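Endoglucanase EG-II (Hypocrea jecorina, PDB 3QR3) probably hydrolyses internal beta-1,4-glucosidic bonds of cellulose, as a family 5 endoglucanase whose catalytic domain is a TIM barrel. Local coordinates at residues 211-222 with 254-262; 4-15 with 288-298. All coordinates share one frame; numbering follows the deposited sequence.

Contact 1: residues 211-222 with 254-262; sequences TTNLIFDVHKYL and RQAILTETG
E260 lies over one face of the H219 imidazole, with E260 CB 3.4 Å from the ring centroid in a CH-pi contact. Y221 OH donates to E260 OE1 at 2.6 Å, on the anti side of the acid and 27° out of its plane. At the edge of the same imidazole, T259 OG1 receives a weak, bent bond from H219 NE2 (2.8 Å) and itself donates to D217 OD1, through a doubtfully short bond. At the start of the strands, R254 curls back by bends at chi2 and chi3 (-68° and -60°). Its guanidinium is thereby sandwiched between T211 CB and F216 CZ; L214 O, at its edge and near its plane, accepts from NH2 (2.9 Å), the donor standing well above the carbonyl plane. A water joins L214 O to R254 NE and Q255 N. Backbone bonds from F216 N to Q255 O through K220 N to E260 O zip up the parallel pair. R61 salt-bridges E260 OE2, E149 bonds H219 ND1 and S180 bonds D217 OD2. Helix 238-251 packs L249 and F242 against the side bearing F216, A256 and L258, completing a beta-alpha-beta unit of the TIM barrel, whose C-terminal strand ends carry the active-site cleft in family 5 glycosidases.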
loop_
_atom_site.group_PDB
_atom_site.type_symbol
_atom_site.label_atom_id
_atom_site.label_comp_id
_atom_site.label_asym_id
_atom_site.label_seq_id
_atom_site.Cartn_x
_atom_site.Cartn_y
_atom_site.Cartn_z
ATOM N N THR A 211 12.768 -9.012 -14.546
ATOM C CA THR A 211 11.966 -8.761 -13.349
ATOM C C THR A 211 12.157 -7.328 -12.883
ATOM O O THR A 211 11.789 -6.956 -11.756
ATOM C CB THR A 211 12.300 -9.723 -12.192
ATOM O OG1 THR A 211 13.675 -9.576 -11.825
ATOM C CG2 THR A 211 12.024 -11.174 -12.583
ATOM N N THR A 212 12.716 -6.516 -13.770
ATOM C CA THR A 212 13.001 -5.119 -13.469
ATOM C C THR A 212 11.773 -4.367 -12.940
ATOM O O THR A 212 10.689 -4.396 -13.543
ATOM C CB THR A 212 13.565 -4.397 -14.710
ATOM O OG1 THR A 212 14.634 -5.175 -15.261
ATOM C CG2 THR A 212 14.082 -3.004 -14.344
ATOM N N ASN A 213 11.957 -3.706 -11.804
ATOM C CA ASN A 213 10.925 -2.868 -11.190
ATOM C C ASN A 213 9.689 -3.615 -10.694
ATOM O O ASN A 213 8.624 -3.024 -10.483
ATOM C CB ASN A 213 10.554 -1.720 -12.131
ATOM C CG ASN A 213 11.649 -0.667 -12.210
ATOM O OD1 ASN A 213 12.451 -0.519 -11.284
ATOM N ND2 ASN A 213 11.696 0.056 -13.322
ATOM N N LEU A 214 9.842 -4.916 -10.492
ATOM C CA LEU A 214 8.779 -5.734 -9.939
ATOM C C LEU A 214 9.206 -6.026 -8.522
ATOM O O LEU A 214 10.161 -6.764 -8.288
ATOM C CB LEU A 214 8.598 -7.028 -10.747
ATOM C CG LEU A 214 8.265 -6.869 -12.232
ATOM C CD1 LEU A 214 8.045 -8.237 -12.897
ATOM C CD2 LEU A 214 7.042 -5.974 -12.453
ATOM N N ILE A 215 8.506 -5.413 -7.573
ATOM C CA ILE A 215 8.952 -5.383 -6.194
ATOM C C ILE A 215 8.013 -6.199 -5.333
ATOM O O ILE A 215 6.799 -6.054 -5.443
ATOM C CB ILE A 215 8.975 -3.925 -5.683
ATOM C CG1 ILE A 215 9.744 -3.027 -6.669
ATOM C CG2 ILE A 215 9.536 -3.851 -4.252
ATOM C CD1 ILE A 215 11.218 -3.441 -6.872
ATOM N N PHE A 216 8.560 -7.062 -4.482
ATOM C CA PHE A 216 7.704 -7.834 -3.591
ATOM C C PHE A 216 7.080 -6.908 -2.548
ATOM O O PHE A 216 7.760 -6.084 -1.955
ATOM C CB PHE A 216 8.471 -8.985 -2.941
ATOM C CG PHE A 216 8.978 -10.015 -3.939
ATOM C CD1 PHE A 216 8.088 -10.747 -4.721
ATOM C CD2 PHE A 216 10.333 -10.246 -4.085
ATOM C CE1 PHE A 216 8.548 -11.696 -5.638
ATOM C CE2 PHE A 216 10.806 -11.190 -4.993
ATOM C CZ PHE A 216 9.910 -11.920 -5.773
ATOM N N ASP A 217 5.778 -7.043 -2.337
ATOM C CA ASP A 217 5.036 -6.117 -1.469
ATOM C C ASP A 217 4.595 -6.880 -0.222
ATOM O O ASP A 217 3.758 -7.773 -0.319
ATOM C CB ASP A 217 3.803 -5.619 -2.244
ATOM C CG ASP A 217 3.113 -4.440 -1.592
ATOM O OD1 ASP A 217 3.107 -4.366 -0.345
ATOM O OD2 ASP A 217 2.553 -3.596 -2.338
ATOM N N VAL A 218 5.154 -6.551 0.941
ATOM C CA VAL A 218 4.747 -7.225 2.178
ATOM C C VAL A 218 4.161 -6.270 3.212
ATOM O O VAL A 218 4.374 -5.065 3.135
ATOM C CB VAL A 218 5.906 -8.010 2.827
ATOM C CG1 VAL A 218 6.325 -9.191 1.938
ATOM C CG2 VAL A 218 7.082 -7.094 3.114
ATOM N N HIS A 219 3.416 -6.838 4.165
ATOM C CA HIS A 219 2.854 -6.132 5.304
ATOM C C HIS A 219 3.341 -6.805 6.580
ATOM O O HIS A 219 3.610 -8.002 6.587
ATOM C CB HIS A 219 1.326 -6.230 5.276
ATOM C CG HIS A 219 0.686 -5.415 4.201
ATOM N ND1 HIS A 219 -0.667 -5.147 4.179
ATOM C CD2 HIS A 219 1.212 -4.782 3.125
ATOM C CE1 HIS A 219 -0.948 -4.399 3.129
ATOM N NE2 HIS A 219 0.175 -4.160 2.473
ATOM N N LYS A 220 3.429 -6.056 7.672
ATOM C CA LYS A 220 3.726 -6.678 8.959
ATOM C C LYS A 220 3.362 -5.748 10.097
ATOM O O LYS A 220 3.776 -4.586 10.117
ATOM C CB LYS A 220 5.206 -7.073 9.063
ATOM C CG LYS A 220 5.486 -8.156 10.112
ATOM C CD LYS A 220 4.724 -9.455 9.802
ATOM C CE LYS A 220 4.960 -10.520 10.868
ATOM N NZ LYS A 220 4.430 -10.125 12.219
ATOM N N TYR A 221 2.584 -6.263 11.043
ATOM C CA TYR A 221 2.230 -5.513 12.237
ATOM C C TYR A 221 3.003 -6.018 13.446
ATOM O O TYR A 221 3.734 -7.010 13.368
ATOM C CB TYR A 221 0.703 -5.511 12.462
ATOM C CG TYR A 221 0.037 -4.639 11.433
ATOM C CD1 TYR A 221 0.045 -3.258 11.564
ATOM C CD2 TYR A 221 -0.530 -5.184 10.296
ATOM C CE1 TYR A 221 -0.530 -2.444 10.610
ATOM C CE2 TYR A 221 -1.104 -4.380 9.335
ATOM C CZ TYR A 221 -1.099 -3.014 9.496
ATOM O OH TYR A 221 -1.665 -2.205 8.546
ATOM N N LEU A 222 2.877 -5.306 14.556
ATOM C CA LEU A 222 3.778 -5.531 15.677
ATOM C C LEU A 222 3.048 -5.996 16.929
ATOM O O LEU A 222 3.672 -6.214 17.964
ATOM C CB LEU A 222 4.607 -4.274 15.971
ATOM C CG LEU A 222 5.746 -3.950 14.985
ATOM C CD1 LEU A 222 5.213 -3.557 13.600
ATOM C CD2 LEU A 222 6.637 -2.845 15.542
ATOM N N ARG A 254 16.689 -9.599 -5.408
ATOM C CA ARG A 254 15.391 -8.960 -5.531
ATOM C C ARG A 254 15.157 -7.974 -4.385
ATOM O O ARG A 254 15.966 -7.876 -3.461
ATOM C CB ARG A 254 14.275 -10.018 -5.592
ATOM C CG ARG A 254 14.388 -10.977 -6.760
ATOM C CD ARG A 254 14.141 -10.290 -8.105
ATOM N NE ARG A 254 12.805 -9.693 -8.184
ATOM C CZ ARG A 254 11.729 -10.295 -8.686
ATOM N NH1 ARG A 254 11.805 -11.533 -9.170
ATOM N NH2 ARG A 254 10.567 -9.650 -8.705
ATOM N N GLN A 255 14.054 -7.237 -4.454
ATOM C CA GLN A 255 13.760 -6.215 -3.450
ATOM C C GLN A 255 12.308 -6.293 -3.013
ATOM O O GLN A 255 11.463 -6.803 -3.757
ATOM C CB GLN A 255 14.035 -4.824 -4.026
ATOM C CG GLN A 255 15.515 -4.508 -4.152
ATOM C CD GLN A 255 15.757 -3.196 -4.853
ATOM O OE1 GLN A 255 15.136 -2.894 -5.869
ATOM N NE2 GLN A 255 16.670 -2.411 -4.318
ATOM N N ALA A 256 12.033 -5.785 -1.811
ATOM C CA ALA A 256 10.682 -5.754 -1.260
ATOM C C ALA A 256 10.400 -4.386 -0.654
ATOM O O ALA A 256 11.320 -3.652 -0.290
ATOM C CB ALA A 256 10.520 -6.823 -0.198
ATOM N N ILE A 257 9.123 -4.050 -0.552
ATOM C CA ILE A 257 8.697 -2.853 0.148
ATOM C C ILE A 257 7.645 -3.255 1.172
ATOM O O ILE A 257 6.805 -4.110 0.903
ATOM C CB ILE A 257 8.101 -1.806 -0.816
ATOM C CG1 ILE A 257 7.675 -0.558 -0.038
ATOM C CG2 ILE A 257 6.925 -2.399 -1.598
ATOM C CD1 ILE A 257 7.632 0.704 -0.872
ATOM N N LEU A 258 7.720 -2.655 2.354
ATOM C CA LEU A 258 6.752 -2.880 3.416
ATOM C C LEU A 258 5.692 -1.785 3.302
ATOM O O LEU A 258 5.918 -0.654 3.746
ATOM C CB LEU A 258 7.459 -2.783 4.772
ATOM C CG LEU A 258 6.664 -2.929 6.067
ATOM C CD1 LEU A 258 6.012 -4.297 6.161
ATOM C CD2 LEU A 258 7.576 -2.690 7.266
ATOM N N THR A 259 4.551 -2.114 2.696
ATOM C CA THR A 259 3.529 -1.108 2.396
ATOM C C THR A 259 2.511 -0.894 3.507
ATOM O O THR A 259 1.695 0.025 3.428
ATOM C CB THR A 259 2.761 -1.438 1.117
ATOM O OG1 THR A 259 2.297 -2.794 1.184
ATOM C CG2 THR A 259 3.660 -1.267 -0.090
ATOM N N GLU A 260 2.541 -1.746 4.527
ATOM C CA GLU A 260 1.742 -1.495 5.724
ATOM C C GLU A 260 2.470 -1.953 6.972
ATOM O O GLU A 260 2.892 -3.106 7.076
ATOM C CB GLU A 260 0.375 -2.193 5.658
ATOM C CG GLU A 260 -0.678 -1.446 4.857
ATOM C CD GLU A 260 -2.072 -2.033 5.020
ATOM O OE1 GLU A 260 -2.354 -2.639 6.081
ATOM O OE2 GLU A 260 -2.893 -1.876 4.087
ATOM N N THR A 261 2.618 -1.038 7.915
ATOM C CA THR A 261 3.134 -1.379 9.224
ATOM C C THR A 261 2.682 -0.273 10.160
ATOM O O THR A 261 2.385 0.831 9.712
ATOM C CB THR A 261 4.674 -1.557 9.225
ATOM O OG1 THR A 261 5.090 -2.115 10.476
ATOM C CG2 THR A 261 5.406 -0.235 8.991
ATOM N N GLY A 262 2.589 -0.565 11.448
ATOM C CA GLY A 262 2.107 0.446 12.377
ATOM C C GLY A 262 1.955 -0.077 13.785
ATOM O O GLY A 262 2.172 -1.255 14.036
HETATM O O HOH W 1 12.735 -7.080 -7.147
HETATM O O HOH W 2 1.016 -3.177 15.038
#

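Contact 2: residues 4-15 with 288-298; sequences RFAGVNIAGFDF and LGYVGWGAGSF
N9 and G292 make the central polar link: both the backbone N and the side-chain ND2 of N9 donate to G292 O, ND2 at 3.0 Å and from well above the carbonyl plane. The N9 amide is held further by T259 O at ND2 and by R61 at OD1, so its rotation is fixed from three directions. Backbone bonds continue the parallel pairing on either side, from F5 N to L288 O up to S297 N to A11 O. A beta bulge between V8 and I10 shifts the register by one, opposite the corner at W293, where a cis peptide precedes G294; such a non-proline cis bond after a tryptophan is known in many family 5 glycosidases.

Aromatic contacts come next. N9 CG meets the indole of W293 at its edge, 3.3 Å from CE3, and D14 OD2 lies at the edge near CH2 (3.6 Å), the carboxylate nearly perpendicular to the ring. D14 is steadied by G12 N, which donates to its OD1. The edge of F15 is turned to the face of F298, planes 54° apart, and F298 CE2 presses on A11 CB at 3.5 Å. Y290, whose CG stands between backbone N and carbonyl carbon (chi1 61°), lays its ring over A6.

Apolar contacts complete the interface: A295 CB lies beside V8 CG2 and I10 CD1, both at 4.4 Å. The V291 CG1 methyl packs against the N9 amide. Polar atoms buried on the N9 side are thus met by several partners, while W293 is anchored at NE1 by Y302 OH, its edge packed against N9 and D14.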
loop_
_atom_site.group_PDB
_atom_site.type_symbol
_atom_site.label_atom_id
_atom_site.label_comp_id
_atom_site.label_asym_id
_atom_site.label_seq_id
_atom_site.Cartn_x
_atom_site.Cartn_y
_atom_site.Cartn_z
ATOM N N ARG A 4 15.086 3.685 0.609
ATOM C CA ARG A 4 14.807 4.815 -0.264
ATOM C C ARG A 4 13.494 5.538 0.075
ATOM O O ARG A 4 13.436 6.769 0.077
ATOM C CB ARG A 4 14.807 4.340 -1.712
ATOM C CG ARG A 4 14.602 5.435 -2.722
ATOM C CD ARG A 4 14.797 4.926 -4.137
ATOM N NE ARG A 4 14.365 5.943 -5.083
ATOM C CZ ARG A 4 14.177 5.735 -6.374
ATOM N NH1 ARG A 4 14.386 4.529 -6.892
ATOM N NH2 ARG A 4 13.781 6.740 -7.142
ATOM N N PHE A 5 12.448 4.772 0.375
ATOM C CA PHE A 5 11.125 5.342 0.553
ATOM C C PHE A 5 10.603 5.211 1.979
ATOM O O PHE A 5 10.635 4.138 2.578
ATOM C CB PHE A 5 10.148 4.717 -0.445
ATOM C CG PHE A 5 10.522 4.950 -1.880
ATOM C CD1 PHE A 5 10.625 6.242 -2.377
ATOM C CD2 PHE A 5 10.752 3.887 -2.737
ATOM C CE1 PHE A 5 10.961 6.469 -3.689
ATOM C CE2 PHE A 5 11.090 4.104 -4.062
ATOM C CZ PHE A 5 11.196 5.395 -4.538
ATOM N N ALA A 6 10.156 6.335 2.525
ATOM C CA ALA A 6 9.547 6.380 3.843
ATOM C C ALA A 6 8.288 7.194 3.674
ATOM O O ALA A 6 8.327 8.265 3.068
ATOM C CB ALA A 6 10.467 7.067 4.843
ATOM N N GLY A 7 7.170 6.684 4.177
ATOM C CA GLY A 7 5.925 7.417 4.078
ATOM C C GLY A 7 4.802 6.765 4.846
ATOM O O GLY A 7 5.032 5.969 5.768
ATOM N N VAL A 8 3.576 7.099 4.454
ATOM C CA VAL A 8 2.401 6.669 5.191
ATOM C C VAL A 8 1.227 6.428 4.249
ATOM O O VAL A 8 1.179 6.950 3.132
ATOM C CB VAL A 8 1.973 7.715 6.230
ATOM C CG1 VAL A 8 3.151 8.106 7.125
ATOM C CG2 VAL A 8 1.423 8.926 5.521
ATOM N N ASN A 9 0.296 5.607 4.708
ATOM C CA ASN A 9 -0.967 5.398 4.020
ATOM C C ASN A 9 -1.921 6.549 4.309
ATOM O O ASN A 9 -2.140 6.882 5.470
ATOM C CB ASN A 9 -1.595 4.112 4.526
ATOM C CG ASN A 9 -0.988 2.882 3.887
ATOM O OD1 ASN A 9 -1.510 2.384 2.903
ATOM N ND2 ASN A 9 0.116 2.393 4.443
ATOM N N ILE A 10 -2.456 7.159 3.251
ATOM C CA ILE A 10 -3.444 8.235 3.354
ATOM C C ILE A 10 -4.795 7.621 3.014
ATOM O O ILE A 10 -5.197 7.595 1.856
ATOM C CB ILE A 10 -3.126 9.370 2.355
ATOM C CG1 ILE A 10 -1.658 9.798 2.493
ATOM C CG2 ILE A 10 -4.072 10.563 2.561
ATOM C CD1 ILE A 10 -1.340 10.479 3.831
ATOM N N ALA A 11 -5.470 7.098 4.032
ATOM C CA ALA A 11 -6.651 6.257 3.837
ATOM C C ALA A 11 -7.960 7.051 3.732
ATOM O O ALA A 11 -8.013 8.233 4.072
ATOM C CB ALA A 11 -6.743 5.212 4.963
ATOM N N GLY A 12 -9.019 6.385 3.278
ATOM C CA GLY A 12 -10.329 7.005 3.182
ATOM C C GLY A 12 -11.121 6.591 1.952
ATOM O O GLY A 12 -12.330 6.308 2.044
ATOM N N PHE A 13 -10.463 6.547 0.794
ATOM C CA PHE A 13 -11.130 6.054 -0.417
ATOM C C PHE A 13 -11.466 4.565 -0.253
ATOM O O PHE A 13 -12.205 3.977 -1.060
ATOM C CB PHE A 13 -10.282 6.280 -1.673
ATOM C CG PHE A 13 -10.455 7.651 -2.310
ATOM C CD1 PHE A 13 -11.566 7.939 -3.081
ATOM C CD2 PHE A 13 -9.474 8.622 -2.176
ATOM C CE1 PHE A 13 -11.713 9.185 -3.687
ATOM C CE2 PHE A 13 -9.614 9.871 -2.770
ATOM C CZ PHE A 13 -10.747 10.150 -3.526
ATOM N N ASP A 14 -10.936 3.962 0.806
ATOM C CA ASP A 14 -11.168 2.548 1.072
ATOM C C ASP A 14 -12.112 2.306 2.246
ATOM O O ASP A 14 -12.394 1.155 2.588
ATOM C CB ASP A 14 -9.845 1.867 1.390
ATOM C CG ASP A 14 -9.172 2.483 2.588
ATOM O OD1 ASP A 14 -9.155 3.729 2.661
ATOM O OD2 ASP A 14 -8.683 1.738 3.459
ATOM N N PHE A 15 -12.578 3.364 2.900
ATOM C CA PHE A 15 -13.512 3.149 3.998
ATOM C C PHE A 15 -14.748 2.492 3.407
ATOM O O PHE A 15 -15.193 2.857 2.323
ATOM C CB PHE A 15 -13.849 4.452 4.708
ATOM C CG PHE A 15 -12.742 4.953 5.592
ATOM C CD1 PHE A 15 -11.470 4.412 5.489
ATOM C CD2 PHE A 15 -12.965 5.968 6.515
ATOM C CE1 PHE A 15 -10.443 4.863 6.290
ATOM C CE2 PHE A 15 -11.935 6.427 7.324
ATOM C CZ PHE A 15 -10.677 5.882 7.208
ATOM N N LEU A 288 13.210 -1.487 -0.111
ATOM C CA LEU A 288 13.067 -0.222 -0.832
ATOM C C LEU A 288 12.375 0.848 -0.001
ATOM O O LEU A 288 12.496 2.036 -0.284
ATOM C CB LEU A 288 12.280 -0.423 -2.134
ATOM C CG LEU A 288 13.111 -0.664 -3.390
ATOM C CD1 LEU A 288 12.203 -0.874 -4.602
ATOM C CD2 LEU A 288 14.054 0.500 -3.623
ATOM N N GLY A 289 11.632 0.431 1.018
ATOM C CA GLY A 289 10.942 1.401 1.843
ATOM C C GLY A 289 9.960 0.830 2.842
ATOM O O GLY A 289 9.735 -0.381 2.904
ATOM N N TYR A 290 9.392 1.719 3.647
ATOM C CA TYR A 290 8.340 1.355 4.591
ATOM C C TYR A 290 7.237 2.401 4.543
ATOM O O TYR A 290 7.503 3.584 4.310
ATOM C CB TYR A 290 8.882 1.230 6.021
ATOM C CG TYR A 290 9.479 2.506 6.582
ATOM C CD1 TYR A 290 8.677 3.483 7.171
ATOM C CD2 TYR A 290 10.849 2.725 6.533
ATOM C CE1 TYR A 290 9.237 4.656 7.691
ATOM C CE2 TYR A 290 11.415 3.881 7.041
ATOM C CZ TYR A 290 10.612 4.843 7.621
ATOM O OH TYR A 290 11.202 5.984 8.123
ATOM N N VAL A 291 6.002 1.960 4.760
ATOM C CA VAL A 291 4.847 2.855 4.742
ATOM C C VAL A 291 3.951 2.604 5.955
ATOM O O VAL A 291 3.420 1.514 6.126
ATOM C CB VAL A 291 4.010 2.677 3.453
ATOM C CG1 VAL A 291 2.975 3.791 3.326
ATOM C CG2 VAL A 291 4.916 2.653 2.220
ATOM N N GLY A 292 3.779 3.616 6.791
ATOM C CA GLY A 292 3.020 3.459 8.023
ATOM C C GLY A 292 1.524 3.427 7.778
ATOM O O GLY A 292 1.042 4.008 6.805
ATOM N N TRP A 293 0.799 2.728 8.651
ATOM C CA TRP A 293 -0.671 2.717 8.653
ATOM C C TRP A 293 -1.172 3.231 10.011
ATOM O O TRP A 293 -0.829 2.662 11.046
ATOM C CB TRP A 293 -1.202 1.292 8.419
ATOM C CG TRP A 293 -2.719 1.223 8.337
ATOM C CD1 TRP A 293 -3.594 1.112 9.384
ATOM C CD2 TRP A 293 -3.524 1.270 7.147
ATOM N NE1 TRP A 293 -4.890 1.093 8.921
ATOM C CE2 TRP A 293 -4.878 1.188 7.553
ATOM C CE3 TRP A 293 -3.235 1.384 5.782
ATOM C CZ2 TRP A 293 -5.939 1.211 6.642
ATOM C CZ3 TRP A 293 -4.286 1.393 4.875
ATOM C CH2 TRP A 293 -5.626 1.314 5.311
ATOM N N GLY A 294 -1.980 4.294 10.025
ATOM C CA GLY A 294 -2.462 4.962 8.827
ATOM C C GLY A 294 -2.905 6.387 9.132
ATOM O O GLY A 294 -3.276 6.708 10.265
ATOM N N ALA A 295 -2.842 7.252 8.124
ATOM C CA ALA A 295 -3.290 8.636 8.267
ATOM C C ALA A 295 -4.430 8.886 7.272
ATOM O O ALA A 295 -5.195 7.970 6.967
ATOM C CB ALA A 295 -2.123 9.613 8.047
ATOM N N GLY A 296 -4.535 10.104 6.749
ATOM C CA GLY A 296 -5.625 10.428 5.849
ATOM C C GLY A 296 -6.880 10.674 6.678
ATOM O O GLY A 296 -6.884 11.543 7.551
ATOM N N SER A 297 -7.928 9.891 6.429
ATOM C CA SER A 297 -9.232 10.117 7.057
ATOM C C SER A 297 -9.381 9.495 8.450
ATOM O O SER A 297 -10.407 9.673 9.099
ATOM C CB SER A 297 -10.369 9.663 6.132
ATOM O OG SER A 297 -10.446 10.495 4.981
ATOM N N PHE A 298 -8.358 8.789 8.919
ATOM C CA PHE A 298 -8.332 8.356 10.318
ATOM C C PHE A 298 -8.150 9.578 11.207
ATOM O O PHE A 298 -7.457 10.521 10.825
ATOM C CB PHE A 298 -7.199 7.365 10.577
ATOM C CG PHE A 298 -7.415 6.006 9.963
ATOM C CD1 PHE A 298 -8.414 5.171 10.429
ATOM C CD2 PHE A 298 -6.581 5.551 8.943
ATOM C CE1 PHE A 298 -8.608 3.918 9.877
ATOM C CE2 PHE A 298 -6.757 4.297 8.388
ATOM C CZ PHE A 298 -7.779 3.478 8.847
#

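The chain starts with strand 5-11, which belongs to contact 2 and finds its partner only at strand 287-296, the last strand of the sheet; contact 2 therefore spans nearly the whole domain and joins first strand to eighth, as in a TIM barrel. Contact 1 closes a much shorter loop within that span, from strand 214-219 through helix 238-251 to strand 256-261. The two meet because strands 256-261 and 287-296 are neighbours: L258 O and T261 O probably accept bonds from V291 N and W293 N. R61, from strand 59-64, reaches both E260 and N9, so that strand 59-64 is joined to both strand pairs.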